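Local coordinates for BH2331 protein (Bacillus halodurans, PDB 1VL5) that probably transfers a methyl group from S-adenosylmethionine to a substrate that is not yet known, at residues L42-G47 and V63-T68. Residues are numbered along the deposited sequence; the frame is centred on the assembly and turned at random.
Sequences LDVATG and VAFDLT
Asp66 lays its carboxylate against the turn that follows strand 40-44: its CG stands 3.6 Å from Ala45 CA, and OD2 accepts the Gly47 N-H at 2.8 Å, met nearly in line with the C-O bond. This is the first beta-alpha-beta unit of a Rossmann-like methyltransferase domain, in which helix 50-55 links the parallel strands 40-44 and 61-66. The other oxygen, OD1, takes the Leu67 N-H through its anti lone pair; with one backbone N-H on each oxygen, the carboxylate has little freedom to turn. Were Asp66 shortened to an alanine, the Gly47 and Leu67 N-H groups would probably lose these acceptors, and the turn its tie to the strand end. In related enzymes the glycine-rich turn and the acid ending the second strand bind S-adenosylmethionine, a role consistent with their placement here.

Before the turn, Asp43 bridges two residues of the neighbouring strand: its N donates to Val63 O at 2.9 Å, and its O accepts Phe65 N. At the turn, Phe65 O receives Thr46 N at 2.9 Å from above the carbonyl plane, with a weak second bond from Ala45 N. One sheet face carries Leu42, Val44, Val63 and Phe65. Leu42 carries CD1 across to the neighbouring strand, its CG lying anti to the backbone N (chi1 171°), and touches Val63 CG1 at 3.9 Å and Phe65 CB at 3.8 Å. Val44 CA lies at the edge of the Phe65 ring, which also meets Phe99 edge-to-face. On the opposite face, with Asp43, the Ala64 methyl is met from the turn by Thr46, whose OG1 and CG2 sit side by side against it. Asp43, buried there, holds Ala52 N with OD2 and Thr108 OG1 with OD1; Thr46 OG1 also donates to Asp43 OD2, at 2.8 Å and 45° out of the carboxylate plane.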
# COMPACT_ATOMS: atom_id res chain seq x y z
N LEU A 42 3.70 -13.61 -5.09
CA LEU A 42 4.76 -12.70 -4.79
C LEU A 42 4.22 -11.51 -3.99
O LEU A 42 3.37 -10.73 -4.49
CB LEU A 42 5.39 -12.21 -6.10
CG LEU A 42 6.41 -11.10 -6.05
CD1 LEU A 42 7.61 -11.66 -5.41
CD2 LEU A 42 6.74 -10.49 -7.43
N ASP A 43 4.72 -11.35 -2.77
CA ASP A 43 4.35 -10.23 -1.89
C ASP A 43 5.41 -9.14 -1.99
O ASP A 43 6.50 -9.29 -1.46
CB ASP A 43 4.17 -10.73 -0.45
CG ASP A 43 3.65 -9.64 0.52
OD1 ASP A 43 2.97 -8.64 0.07
OD2 ASP A 43 3.93 -9.77 1.73
N VAL A 44 5.11 -8.13 -2.81
CA VAL A 44 6.03 -7.05 -3.13
C VAL A 44 6.09 -6.04 -1.98
O VAL A 44 5.05 -5.55 -1.51
CB VAL A 44 5.67 -6.37 -4.49
CG1 VAL A 44 6.60 -5.22 -4.81
CG2 VAL A 44 5.69 -7.37 -5.61
N ALA A 45 7.33 -5.73 -1.54
CA ALA A 45 7.61 -4.82 -0.43
C ALA A 45 6.94 -5.38 0.81
O ALA A 45 6.06 -4.79 1.43
CB ALA A 45 7.10 -3.42 -0.75
N THR A 46 7.33 -6.60 1.14
CA THR A 46 6.64 -7.30 2.17
C THR A 46 6.69 -6.58 3.54
O THR A 46 5.77 -6.75 4.37
CB THR A 46 7.19 -8.76 2.24
OG1 THR A 46 6.37 -9.52 3.10
CG2 THR A 46 8.55 -8.75 2.76
N GLY A 47 7.75 -5.82 3.80
CA GLY A 47 7.82 -4.98 5.03
C GLY A 47 7.79 -5.87 6.26
O GLY A 47 8.65 -6.74 6.39
N VAL A 63 6.59 -15.84 -2.05
CA VAL A 63 7.86 -15.18 -2.04
C VAL A 63 7.64 -13.85 -1.40
O VAL A 63 6.91 -13.03 -1.93
CB VAL A 63 8.46 -15.03 -3.45
CG1 VAL A 63 9.72 -14.23 -3.42
CG2 VAL A 63 8.71 -16.41 -4.07
N ALA A 64 8.28 -13.62 -0.25
CA ALA A 64 8.24 -12.32 0.44
C ALA A 64 9.44 -11.53 -0.02
O ALA A 64 10.61 -11.91 0.22
CB ALA A 64 8.26 -12.57 1.97
N PHE A 65 9.18 -10.39 -0.66
CA PHE A 65 10.18 -9.67 -1.42
C PHE A 65 10.34 -8.24 -0.89
O PHE A 65 9.35 -7.48 -0.79
CB PHE A 65 9.65 -9.65 -2.86
CG PHE A 65 10.51 -8.96 -3.86
CD1 PHE A 65 11.75 -9.51 -4.24
CD2 PHE A 65 10.07 -7.81 -4.49
CE1 PHE A 65 12.52 -8.90 -5.21
CE2 PHE A 65 10.84 -7.21 -5.45
CZ PHE A 65 12.10 -7.78 -5.80
N ASP A 66 11.57 -7.83 -0.61
CA ASP A 66 11.80 -6.45 -0.21
C ASP A 66 13.26 -6.06 -0.44
O ASP A 66 14.10 -6.89 -0.81
CB ASP A 66 11.39 -6.17 1.24
CG ASP A 66 10.73 -4.80 1.43
OD1 ASP A 66 11.22 -3.81 0.81
OD2 ASP A 66 9.72 -4.72 2.19
N LEU A 67 13.53 -4.79 -0.21
CA LEU A 67 14.77 -4.17 -0.66
C LEU A 67 16.01 -4.58 0.12
O LEU A 67 17.07 -4.61 -0.47
CB LEU A 67 14.65 -2.67 -0.57
CG LEU A 67 13.92 -1.95 -1.67
CD1 LEU A 67 13.61 -0.55 -1.19
CD2 LEU A 67 14.72 -1.91 -2.96
N THR A 68 15.90 -4.90 1.41
CA THR A 68 17.09 -5.24 2.22
C THR A 68 16.93 -6.52 3.05
O THR A 68 15.81 -6.92 3.40
CB THR A 68 17.41 -4.08 3.16
OG1 THR A 68 16.40 -4.03 4.15
CG2 THR A 68 17.41 -2.70 2.37